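Local coordinates for protein argonaute (Marinitoga piezophila, PDB 5I4A) that uses short 5'-hydroxyl RNA guides to bind complementary DNA or RNA targets and cleaves them as a guided endonuclease that prefers manganese, at residues 60-64 with 65-69; 282-286 with 287-291; 593-596 with 597-601. One frame throughout, in Å; residues are numbered along the deposited sequence.

The three contacts are local ones, met in series along the chain in different parts of the argonaute. Contact 1 is a surface turn in the N-terminal domain, contact 2 lies in linker L2, and contact 3 forms the start of a helix in the PIWI domain. Contacts 1 and 2 lie on opposite sides of the chain's centre, about 71 Å apart between their centres. Contacts 2 and 3 are closer neighbours, about 17 Å between nearest atoms. None lies at the active site, though contact 3 belongs to the PIWI domain that carries the catalytic residues. Contact 2 comes nearest the bound nucleic acid, about 9 Å at the closest atom.

Contact 1: 60-64 with 65-69; sequences FQITP and KNVFQ
Two first torsions bring I62 and V67 together. V67 holds its CG1 between the backbone N and the carbonyl carbon (chi1 78°), while I62 keeps CG1 beside its own N and turns the CG2 methyl, anti to that N, to the valine. I62 CG2 and V67 CG1 meet at 3.8 Å, the two side chains crossing at about a right angle. The same V67 methyl serves a second neighbour, since CG1 also rests 3.2 Å from P64 O.

That carbonyl is where the turn closes. V67 N gives a hydrogen bond to P64 O at 3.2 Å with an N-H...O angle of 157°, arriving from well above the carbonyl plane, 60° out of it, and so not on a lone pair. The residues from P64 to V67 make a type I beta turn that leads into the 3-10 segment 65-69; P64 itself follows a cis peptide bond. On the proline ring, CG lies 3.8 Å from N66 OD1, an ordinary contact. The backbone oxygen of the same asparagine, N66 O, is gripped from opposite faces of its plane by Q69 N at 3.0 Å and by Q69 NE2 at 3.2 Å.

The turn sits in the N-terminal domain, in the loop between strands 51-56 and 71-72, and packs on helix 29-40: L36 touches V67, and N40 touches I62 and donates through ND2 to T63 O. Between residues 60-64 and 65-69 there is one backbone hydrogen bond, two apolar contacts and no charged pair, so the join probably depends little on ionisation.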
ATOM      1  N   PHE A  60      -0.100 -20.017  32.933  1.00 42.06           N
ATOM      2  CA  PHE A  60      -0.917 -18.820  32.750  1.00 43.29           C
ATOM      3  C   PHE A  60      -1.661 -18.594  34.063  1.00 53.72           C
ATOM      4  O   PHE A  60      -2.659 -19.267  34.340  1.00 58.11           O
ATOM      5  CB  PHE A  60      -1.876 -18.994  31.576  1.00 37.95           C
ATOM      6  CG  PHE A  60      -2.558 -17.725  31.141  1.00 34.18           C
ATOM      7  CD1 PHE A  60      -3.452 -17.076  31.976  1.00 34.71           C
ATOM      8  CD2 PHE A  60      -2.329 -17.199  29.881  1.00 38.33           C
ATOM      9  CE1 PHE A  60      -4.085 -15.916  31.575  1.00 30.16           C
ATOM     10  CE2 PHE A  60      -2.963 -16.040  29.473  1.00 36.73           C
ATOM     11  CZ  PHE A  60      -3.843 -15.399  30.325  1.00 29.55           C
ATOM     12  N   GLN A  61      -1.176 -17.648  34.863  1.00 48.42           N
ATOM     13  CA  GLN A  61      -1.759 -17.361  36.169  1.00 48.19           C
ATOM     14  C   GLN A  61      -2.842 -16.300  35.999  1.00 41.38           C
ATOM     15  O   GLN A  61      -2.547 -15.143  35.680  1.00 41.93           O
ATOM     16  CB  GLN A  61      -0.680 -16.906  37.146  1.00 47.65           C
ATOM     17  CG  GLN A  61       0.442 -17.919  37.352  1.00 56.41           C
ATOM     18  CD  GLN A  61       0.033 -19.086  38.234  1.00 64.13           C
ATOM     19  OE1 GLN A  61      -0.590 -20.043  37.774  1.00 67.65           O
ATOM     20  NE2 GLN A  61       0.389 -19.010  39.513  1.00 65.56           N
ATOM     21  N   ILE A  62      -4.094 -16.692  36.219  1.00 39.75           N
ATOM     22  CA  ILE A  62      -5.228 -15.798  36.013  1.00 36.24           C
ATOM     23  C   ILE A  62      -5.438 -14.931  37.250  1.00 33.61           C
ATOM     24  O   ILE A  62      -5.223 -15.359  38.389  1.00 35.28           O
ATOM     25  CB  ILE A  62      -6.490 -16.610  35.657  1.00 32.43           C
ATOM     26  CG1 ILE A  62      -6.261 -17.394  34.364  1.00 34.70           C
ATOM     27  CG2 ILE A  62      -7.708 -15.706  35.509  1.00 28.19           C
ATOM     28  CD1 ILE A  62      -7.431 -18.263  33.957  1.00 37.64           C
ATOM     29  N   THR A  63      -5.856 -13.692  37.013  1.00 33.02           N
ATOM     30  CA  THR A  63      -6.142 -12.712  38.056  1.00 34.86           C
ATOM     31  C   THR A  63      -7.657 -12.458  38.095  1.00 31.82           C
ATOM     32  O   THR A  63      -8.292 -12.405  37.046  1.00 32.18           O
ATOM     33  CB  THR A  63      -5.360 -11.395  37.782  1.00 43.19           C
ATOM     34  OG1 THR A  63      -3.959 -11.617  37.988  1.00 47.91           O
ATOM     35  CG2 THR A  63      -5.825 -10.243  38.662  1.00 39.70           C
ATOM     36  N   PRO A  64      -8.248 -12.316  39.297  1.00 34.37           N
ATOM     37  CA  PRO A  64      -7.632 -12.375  40.629  1.00 32.87           C
ATOM     38  C   PRO A  64      -7.230 -13.779  41.059  1.00 35.72           C
ATOM     39  O   PRO A  64      -7.598 -14.759  40.410  1.00 29.96           O
ATOM     40  CB  PRO A  64      -8.728 -11.826  41.545  1.00 34.74           C
ATOM     41  CG  PRO A  64      -9.992 -12.123  40.833  1.00 36.58           C
ATOM     42  CD  PRO A  64      -9.680 -11.978  39.374  1.00 32.97           C
ATOM     43  N   LYS A  65      -6.472 -13.860  42.154  1.00 26.80           N
ATOM     44  CA  LYS A  65      -6.019 -15.155  42.648  1.00 27.10           C
ATOM     45  C   LYS A  65      -7.197 -16.072  42.952  1.00 29.03           C
ATOM     46  O   LYS A  65      -7.234 -17.221  42.501  1.00 37.85           O
ATOM     47  CB  LYS A  65      -5.150 -14.967  43.890  1.00 36.05           C
ATOM     48  CG  LYS A  65      -4.460 -16.238  44.360  1.00 44.78           C
ATOM     49  CD  LYS A  65      -4.423 -16.300  45.874  1.00 50.94           C
ATOM     50  CE  LYS A  65      -3.005 -16.258  46.403  1.00 51.47           C
ATOM     51  NZ  LYS A  65      -2.932 -15.488  47.679  1.00 40.29           N
ATOM     52  N   ASN A  66      -8.186 -15.575  43.701  1.00 34.87           N
ATOM     53  CA  ASN A  66      -9.281 -16.458  44.108  1.00 38.32           C
ATOM     54  C   ASN A  66     -10.236 -16.810  42.967  1.00 33.42           C
ATOM     55  O   ASN A  66     -11.293 -17.395  43.245  1.00 32.44           O
ATOM     56  CB  ASN A  66     -10.063 -15.847  45.278  1.00 39.57           C
ATOM     57  CG  ASN A  66     -10.786 -14.538  44.917  1.00 44.98           C
ATOM     58  OD1 ASN A  66     -11.139 -14.286  43.767  1.00 33.23           O
ATOM     59  ND2 ASN A  66     -11.027 -13.715  45.929  1.00 52.52           N
ATOM     60  N   VAL A  67      -9.913 -16.491  41.711  1.00 38.10           N
ATOM     61  CA  VAL A  67     -10.804 -16.820  40.605  1.00 29.46           C
ATOM     62  C   VAL A  67     -10.998 -18.324  40.476  1.00 29.41           C
ATOM     63  O   VAL A  67     -11.949 -18.768  39.824  1.00 29.98           O
ATOM     64  CB  VAL A  67     -10.279 -16.217  39.283  1.00 31.51           C
ATOM     65  CG1 VAL A  67      -9.128 -17.044  38.724  1.00 31.96           C
ATOM     66  CG2 VAL A  67     -11.405 -16.095  38.262  1.00 30.92           C
ATOM     67  N   PHE A  68     -10.124 -19.129  41.092  1.00 30.11           N
ATOM     68  CA  PHE A  68     -10.317 -20.574  41.069  1.00 36.28           C
ATOM     69  C   PHE A  68     -11.627 -20.986  41.728  1.00 30.72           C
ATOM     70  O   PHE A  68     -12.109 -22.096  41.479  1.00 34.61           O
ATOM     71  CB  PHE A  68      -9.134 -21.296  41.735  1.00 38.18           C
ATOM     72  CG  PHE A  68      -8.784 -20.784  43.113  1.00 41.88           C
ATOM     73  CD1 PHE A  68      -9.595 -21.057  44.204  1.00 35.81           C
ATOM     74  CD2 PHE A  68      -7.620 -20.065  43.323  1.00 42.52           C
ATOM     75  CE1 PHE A  68      -9.267 -20.597  45.469  1.00 35.33           C
ATOM     76  CE2 PHE A  68      -7.286 -19.601  44.586  1.00 29.78           C
ATOM     77  CZ  PHE A  68      -8.109 -19.867  45.657  1.00 31.90           C
ATOM     78  N   GLN A  69     -12.218 -20.115  42.553  1.00 31.71           N
ATOM     79  CA  GLN A  69     -13.505 -20.421  43.168  1.00 35.06           C
ATOM     80  C   GLN A  69     -14.630 -20.492  42.145  1.00 31.09           C
ATOM     81  O   GLN A  69     -15.689 -21.048  42.445  1.00 31.88           O
ATOM     82  CB  GLN A  69     -13.849 -19.381  44.234  1.00 33.80           C
ATOM     83  CG  GLN A  69     -14.403 -18.084  43.670  1.00 43.37           C
ATOM     84  CD  GLN A  69     -14.629 -17.032  44.734  1.00 49.06           C
ATOM     85  OE1 GLN A  69     -15.620 -17.073  45.465  1.00 50.96           O
ATOM     86  NE2 GLN A  69     -13.709 -16.080  44.828  1.00 44.43           N
TER

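Contact 2: 282-286 with 287-291; sequences KDVFK and YSFYK
K286 starts by laying its CB over one face of the Y287 ring, 3.7 Å from the ring centroid and 16° off the normal, a CH-pi contact between neighbours whose side chains run side by side. From CB the chain is extended beyond CG, running along the tyrosine, and CD passes 3.9 Å from Y287 OH. At the tip NZ reaches back one turn to D283 OD1, a salt bridge at 3.4 Å whose hydrogen bond is weak.

D283 lies alongside the same ring: its CB is 3.8 Å from Y287 CE2, and its carboxylate stands almost perpendicular to the ring plane. A water in that plane, at the ring's edge, joins Y287 OH to D283 OD2, an oxygen that also bonds S278 OG. On the backbone, D283 O takes both Y287 N, at 3.2 Å and nearly along the C=O axis, and K286 N. S288 N adds a weak bond to V284 O as the helix ends, S288 leaving it with positive phi.

Beyond that exit, V284 CG2 meets the edge of the F289 ring, 3.8 Å from CD1. L333 of helix 325-333 packs on V284, F285 and F289, while K416 of helix 412-424 forms a cation-pi contact with F285. Further on, Y290 and K291 both face K430 in a classic beta bulge, so this piece of linker L2 runs from a short helix into strand-like pairing.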
ATOM      1  N   LYS A 282      16.098   5.824 -16.854  1.00 26.53           N
ATOM      2  CA  LYS A 282      16.391   7.153 -17.377  1.00 33.62           C
ATOM      3  C   LYS A 282      17.244   7.119 -18.637  1.00 32.91           C
ATOM      4  O   LYS A 282      17.284   8.119 -19.365  1.00 31.96           O
ATOM      5  CB  LYS A 282      17.080   7.994 -16.300  1.00 40.29           C
ATOM      6  CG  LYS A 282      18.420   7.444 -15.867  1.00 41.47           C
ATOM      7  CD  LYS A 282      19.152   8.408 -14.957  1.00 47.23           C
ATOM      8  CE  LYS A 282      20.486   7.824 -14.529  1.00 44.83           C
ATOM      9  NZ  LYS A 282      21.345   8.829 -13.851  1.00 60.91           N
ATOM     10  N   ASP A 283      17.918   6.007 -18.921  1.00 26.31           N
ATOM     11  CA  ASP A 283      18.598   5.879 -20.207  1.00 28.13           C
ATOM     12  C   ASP A 283      17.640   5.809 -21.383  1.00 34.48           C
ATOM     13  O   ASP A 283      18.103   5.729 -22.520  1.00 30.89           O
ATOM     14  CB  ASP A 283      19.497   4.635 -20.213  1.00 23.58           C
ATOM     15  CG  ASP A 283      20.854   4.907 -19.627  1.00 38.05           C
ATOM     16  OD1 ASP A 283      21.197   6.104 -19.472  1.00 29.60           O
ATOM     17  OD2 ASP A 283      21.582   3.932 -19.335  1.00 45.13           O
ATOM     18  N   VAL A 284      16.330   5.842 -21.138  1.00 33.41           N
ATOM     19  CA  VAL A 284      15.371   5.922 -22.235  1.00 30.23           C
ATOM     20  C   VAL A 284      15.642   7.148 -23.099  1.00 24.36           C
ATOM     21  O   VAL A 284      15.390   7.133 -24.310  1.00 30.30           O
ATOM     22  CB  VAL A 284      13.922   5.914 -21.686  1.00 28.43           C
ATOM     23  CG1 VAL A 284      13.624   7.195 -20.913  1.00 21.82           C
ATOM     24  CG2 VAL A 284      12.905   5.683 -22.803  1.00 30.47           C
ATOM     25  N   PHE A 285      16.165   8.222 -22.502  1.00 30.38           N
ATOM     26  CA  PHE A 285      16.520   9.418 -23.257  1.00 24.32           C
ATOM     27  C   PHE A 285      17.812   9.260 -24.044  1.00 30.37           C
ATOM     28  O   PHE A 285      18.088  10.086 -24.921  1.00 26.99           O
ATOM     29  CB  PHE A 285      16.634  10.621 -22.319  1.00 34.05           C
ATOM     30  CG  PHE A 285      15.340  11.000 -21.662  1.00 34.47           C
ATOM     31  CD1 PHE A 285      14.367  11.694 -22.364  1.00 32.26           C
ATOM     32  CD2 PHE A 285      15.094  10.664 -20.342  1.00 25.64           C
ATOM     33  CE1 PHE A 285      13.173  12.045 -21.764  1.00 29.61           C
ATOM     34  CE2 PHE A 285      13.902  11.014 -19.737  1.00 28.06           C
ATOM     35  CZ  PHE A 285      12.940  11.705 -20.450  1.00 26.48           C
ATOM     36  N   LYS A 286      18.611   8.235 -23.750  1.00 37.23           N
ATOM     37  CA  LYS A 286      19.787   7.925 -24.555  1.00 40.54           C
ATOM     38  C   LYS A 286      19.449   7.080 -25.774  1.00 32.66           C
ATOM     39  O   LYS A 286      20.029   7.283 -26.845  1.00 33.83           O
ATOM     40  CB  LYS A 286      20.835   7.180 -23.720  1.00 36.93           C
ATOM     41  CG  LYS A 286      21.687   8.046 -22.813  1.00 41.26           C
ATOM     42  CD  LYS A 286      22.822   7.224 -22.225  1.00 50.90           C
ATOM     43  CE  LYS A 286      23.558   7.978 -21.134  1.00 61.59           C
ATOM     44  NZ  LYS A 286      24.350   7.042 -20.287  1.00 66.96           N
ATOM     45  N   TYR A 287      18.519   6.136 -25.633  1.00 26.47           N
ATOM     46  CA  TYR A 287      18.300   5.106 -26.641  1.00 26.74           C
ATOM     47  C   TYR A 287      16.878   5.092 -27.183  1.00 37.13           C
ATOM     48  O   TYR A 287      16.531   4.177 -27.943  1.00 32.61           O
ATOM     49  CB  TYR A 287      18.666   3.736 -26.065  1.00 43.16           C
ATOM     50  CG  TYR A 287      20.027   3.716 -25.403  1.00 46.25           C
ATOM     51  CD1 TYR A 287      21.189   3.763 -26.162  1.00 49.11           C
ATOM     52  CD2 TYR A 287      20.149   3.654 -24.019  1.00 42.68           C
ATOM     53  CE1 TYR A 287      22.438   3.747 -25.563  1.00 48.39           C
ATOM     54  CE2 TYR A 287      21.394   3.637 -23.410  1.00 42.43           C
ATOM     55  CZ  TYR A 287      22.535   3.685 -24.189  1.00 51.22           C
ATOM     56  OH  TYR A 287      23.778   3.669 -23.596  1.00 56.71           O
ATOM     57  N   SER A 288      16.050   6.068 -26.796  1.00 31.09           N
ATOM     58  CA  SER A 288      14.729   6.323 -27.366  1.00 34.00           C
ATOM     59  C   SER A 288      13.715   5.248 -26.991  1.00 33.64           C
ATOM     60  O   SER A 288      14.094   4.155 -26.556  1.00 27.31           O
ATOM     61  CB  SER A 288      14.825   6.465 -28.890  1.00 26.27           C
ATOM     62  OG  SER A 288      13.630   7.009 -29.431  1.00 27.90           O
ATOM     63  N   PHE A 289      12.425   5.564 -27.135  1.00 23.45           N
ATOM     64  CA  PHE A 289      11.368   4.583 -26.913  1.00 23.15           C
ATOM     65  C   PHE A 289      11.627   3.329 -27.735  1.00 27.44           C
ATOM     66  O   PHE A 289      12.043   3.406 -28.893  1.00 34.29           O
ATOM     67  CB  PHE A 289       9.999   5.151 -27.300  1.00 31.13           C
ATOM     68  CG  PHE A 289       9.291   5.891 -26.198  1.00 26.94           C
ATOM     69  CD1 PHE A 289       9.986   6.406 -25.114  1.00 25.52           C
ATOM     70  CD2 PHE A 289       7.918   6.066 -26.249  1.00 25.81           C
ATOM     71  CE1 PHE A 289       9.320   7.085 -24.107  1.00 27.36           C
ATOM     72  CE2 PHE A 289       7.246   6.741 -25.246  1.00 23.98           C
ATOM     73  CZ  PHE A 289       7.947   7.251 -24.174  1.00 24.74           C
ATOM     74  N   TYR A 290      11.367   2.168 -27.128  1.00 27.70           N
ATOM     75  CA  TYR A 290      11.401   0.912 -27.870  1.00 31.91           C
ATOM     76  C   TYR A 290      10.540   0.995 -29.126  1.00 31.08           C
ATOM     77  O   TYR A 290      10.938   0.530 -30.200  1.00 24.67           O
ATOM     78  CB  TYR A 290      10.933  -0.230 -26.968  1.00 33.09           C
ATOM     79  CG  TYR A 290      10.913  -1.595 -27.623  1.00 40.20           C
ATOM     80  CD1 TYR A 290      12.096  -2.253 -27.937  1.00 41.77           C
ATOM     81  CD2 TYR A 290       9.712  -2.233 -27.905  1.00 37.07           C
ATOM     82  CE1 TYR A 290      12.083  -3.503 -28.528  1.00 38.41           C
ATOM     83  CE2 TYR A 290       9.688  -3.485 -28.495  1.00 34.52           C
ATOM     84  CZ  TYR A 290      10.877  -4.113 -28.804  1.00 37.78           C
ATOM     85  OH  TYR A 290      10.861  -5.357 -29.392  1.00 40.44           O
ATOM     86  N   LYS A 291       9.366   1.607 -29.013  1.00 26.79           N
ATOM     87  CA  LYS A 291       8.471   1.809 -30.142  1.00 37.59           C
ATOM     88  C   LYS A 291       7.842   3.186 -30.028  1.00 33.86           C
ATOM     89  O   LYS A 291       7.248   3.515 -28.996  1.00 36.21           O
ATOM     90  CB  LYS A 291       7.382   0.732 -30.185  1.00 41.40           C
ATOM     91  CG  LYS A 291       6.410   0.868 -31.342  1.00 48.62           C
ATOM     92  CD  LYS A 291       5.058   0.289 -30.966  1.00 64.65           C
ATOM     93  CE  LYS A 291       4.397  -0.414 -32.137  1.00 72.36           C
ATOM     94  NZ  LYS A 291       4.347  -1.888 -31.918  1.00 76.08           N
TER
HETATM   95  O   HOH W   1      24.248   3.549 -21.131  1.00 44.58           O

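Contact 3: 593-596 with 597-601; sequences YTIE and EIIEQ
Q601 NE2 stands over one face of the Y593 ring, 3.2 Å above its plane and offset toward the rim, with the amide turned nearly perpendicular to the ring. At the ring's edge, in its plane, lies E597 OE1, 3.6 Å from Y593 CD1, its carboxylate also steeply turned. Both polar ends have partners beyond: Y593 OH bonds N443 ND2, and Q601 OE1 bonds Y445 OH. An alanine here has no ring or hydroxyl, so the Q601 amide would probably be less firmly placed and N443 would be likely to lack a hydrogen-bond partner.

E597 OE1 is fixed by T594 N, 2.8 Å away with an angle of 163°, met on the anti side of the carboxylate. In return E597 N donates to T594 OG1 at 3.1 Å; this hydroxyl sits between its backbone N and carbonyl carbon (chi1 71°), which points it at the E597 N-H. This is a capping box, with T594 as N-cap of helix 595-605 in the RNase H-like PIWI domain.

I598 CG1 lies 3.6 Å from Y593 CB, and the I598 side chain touches F515 of strand 513-519 and I586 of strand 582-589. The side chains of I595 and I599 cross obliquely, with I595 CG2 4.0 Å from I599 CG1, both packing on Y569 of strand 568-571.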
ATOM      1  N   TYR A 593       5.447 -23.306 -14.962  1.00 40.57           N
ATOM      2  CA  TYR A 593       6.514 -22.543 -14.339  1.00 40.46           C
ATOM      3  C   TYR A 593       6.787 -23.066 -12.938  1.00 43.14           C
ATOM      4  O   TYR A 593       5.870 -23.483 -12.224  1.00 39.36           O
ATOM      5  CB  TYR A 593       6.145 -21.062 -14.261  1.00 39.84           C
ATOM      6  CG  TYR A 593       6.107 -20.345 -15.585  1.00 36.82           C
ATOM      7  CD1 TYR A 593       7.268 -20.147 -16.320  1.00 36.80           C
ATOM      8  CD2 TYR A 593       4.918 -19.836 -16.088  1.00 37.44           C
ATOM      9  CE1 TYR A 593       7.242 -19.480 -17.527  1.00 36.86           C
ATOM     10  CE2 TYR A 593       4.882 -19.166 -17.295  1.00 38.51           C
ATOM     11  CZ  TYR A 593       6.047 -18.989 -18.010  1.00 36.93           C
ATOM     12  OH  TYR A 593       6.016 -18.322 -19.213  1.00 36.99           O
ATOM     13  N   THR A 594       8.055 -23.040 -12.550  1.00 65.75           N
ATOM     14  CA  THR A 594       8.405 -23.307 -11.167  1.00 59.15           C
ATOM     15  C   THR A 594       8.037 -22.103 -10.307  1.00 58.24           C
ATOM     16  O   THR A 594       7.774 -21.008 -10.811  1.00 47.16           O
ATOM     17  CB  THR A 594       9.898 -23.607 -11.027  1.00 49.72           C
ATOM     18  OG1 THR A 594      10.650 -22.403 -11.227  1.00 40.57           O
ATOM     19  CG2 THR A 594      10.330 -24.645 -12.055  1.00 53.82           C
ATOM     20  N   ILE A 595       8.012 -22.322  -8.991  1.00 46.38           N
ATOM     21  CA  ILE A 595       7.767 -21.221  -8.063  1.00 47.04           C
ATOM     22  C   ILE A 595       8.783 -20.111  -8.293  1.00 37.94           C
ATOM     23  O   ILE A 595       8.427 -18.936  -8.429  1.00 41.10           O
ATOM     24  CB  ILE A 595       7.799 -21.724  -6.609  1.00 49.08           C
ATOM     25  CG1 ILE A 595       6.746 -22.813  -6.392  1.00 51.83           C
ATOM     26  CG2 ILE A 595       7.582 -20.573  -5.637  1.00 33.37           C
ATOM     27  CD1 ILE A 595       5.353 -22.400  -6.797  1.00 51.32           C
ATOM     28  N   GLU A 596      10.066 -20.480  -8.377  1.00 26.70           N
ATOM     29  CA  GLU A 596      11.126 -19.497  -8.591  1.00 36.36           C
ATOM     30  C   GLU A 596      10.876 -18.660  -9.840  1.00 34.57           C
ATOM     31  O   GLU A 596      11.105 -17.445  -9.840  1.00 27.68           O
ATOM     32  CB  GLU A 596      12.482 -20.198  -8.692  1.00 38.29           C
ATOM     33  CG  GLU A 596      12.936 -20.897  -7.420  1.00 55.38           C
ATOM     34  CD  GLU A 596      12.353 -22.291  -7.266  1.00 72.53           C
ATOM     35  OE1 GLU A 596      11.599 -22.730  -8.160  1.00 76.60           O
ATOM     36  OE2 GLU A 596      12.655 -22.951  -6.250  1.00 81.47           O
ATOM     37  N   GLU A 597      10.410 -19.294 -10.918  1.00 31.96           N
ATOM     38  CA  GLU A 597      10.141 -18.561 -12.150  1.00 26.32           C
ATOM     39  C   GLU A 597       8.938 -17.641 -11.997  1.00 27.71           C
ATOM     40  O   GLU A 597       8.949 -16.510 -12.494  1.00 28.33           O
ATOM     41  CB  GLU A 597       9.929 -19.541 -13.301  1.00 30.30           C
ATOM     42  CG  GLU A 597      11.192 -20.252 -13.749  1.00 31.19           C
ATOM     43  CD  GLU A 597      10.900 -21.462 -14.609  1.00 29.19           C
ATOM     44  OE1 GLU A 597       9.792 -22.024 -14.484  1.00 31.43           O
ATOM     45  OE2 GLU A 597      11.776 -21.852 -15.407  1.00 39.20           O
ATOM     46  N   ILE A 598       7.894 -18.109 -11.310  1.00 24.87           N
ATOM     47  CA  ILE A 598       6.724 -17.271 -11.055  1.00 28.39           C
ATOM     48  C   ILE A 598       7.112 -16.059 -10.217  1.00 25.41           C
ATOM     49  O   ILE A 598       6.689 -14.931 -10.490  1.00 33.44           O
ATOM     50  CB  ILE A 598       5.615 -18.091 -10.374  1.00 33.09           C
ATOM     51  CG1 ILE A 598       5.149 -19.223 -11.291  1.00 36.23           C
ATOM     52  CG2 ILE A 598       4.441 -17.198 -10.002  1.00 37.24           C
ATOM     53  CD1 ILE A 598       4.109 -20.130 -10.657  1.00 25.96           C
ATOM     54  N   ILE A 599       7.925 -16.276  -9.180  1.00 28.80           N
ATOM     55  CA  ILE A 599       8.345 -15.176  -8.318  1.00 27.55           C
ATOM     56  C   ILE A 599       9.126 -14.141  -9.116  1.00 26.34           C
ATOM     57  O   ILE A 599       8.961 -12.930  -8.924  1.00 19.71           O
ATOM     58  CB  ILE A 599       9.169 -15.712  -7.133  1.00 26.16           C
ATOM     59  CG1 ILE A 599       8.350 -16.716  -6.318  1.00 30.30           C
ATOM     60  CG2 ILE A 599       9.651 -14.573  -6.257  1.00 17.76           C
ATOM     61  CD1 ILE A 599       7.060 -16.166  -5.769  1.00 29.65           C
ATOM     62  N   GLU A 600       9.987 -14.600 -10.027  1.00 26.31           N
ATOM     63  CA  GLU A 600      10.762 -13.668 -10.838  1.00 24.35           C
ATOM     64  C   GLU A 600       9.860 -12.866 -11.768  1.00 21.25           C
ATOM     65  O   GLU A 600      10.092 -11.672 -11.987  1.00 16.44           O
ATOM     66  CB  GLU A 600      11.830 -14.418 -11.635  1.00 31.14           C
ATOM     67  CG  GLU A 600      12.718 -13.517 -12.484  1.00 38.41           C
ATOM     68  CD  GLU A 600      13.484 -14.282 -13.538  1.00 54.93           C
ATOM     69  OE1 GLU A 600      14.684 -13.987 -13.730  1.00 55.16           O
ATOM     70  OE2 GLU A 600      12.881 -15.176 -14.172  1.00 66.66           O
ATOM     71  N   GLN A 601       8.820 -13.500 -12.321  1.00 20.29           N
ATOM     72  CA  GLN A 601       7.910 -12.770 -13.199  1.00 28.20           C
ATOM     73  C   GLN A 601       7.104 -11.741 -12.419  1.00 29.37           C
ATOM     74  O   GLN A 601       6.828 -10.649 -12.926  1.00 28.75           O
ATOM     75  CB  GLN A 601       6.980 -13.738 -13.928  1.00 28.45           C
ATOM     76  CG  GLN A 601       7.630 -14.463 -15.088  1.00 27.51           C
ATOM     77  CD  GLN A 601       6.681 -15.422 -15.768  1.00 37.35           C
ATOM     78  OE1 GLN A 601       5.526 -15.090 -16.027  1.00 36.98           O
ATOM     79  NE2 GLN A 601       7.158 -16.628 -16.049  1.00 41.61           N
TER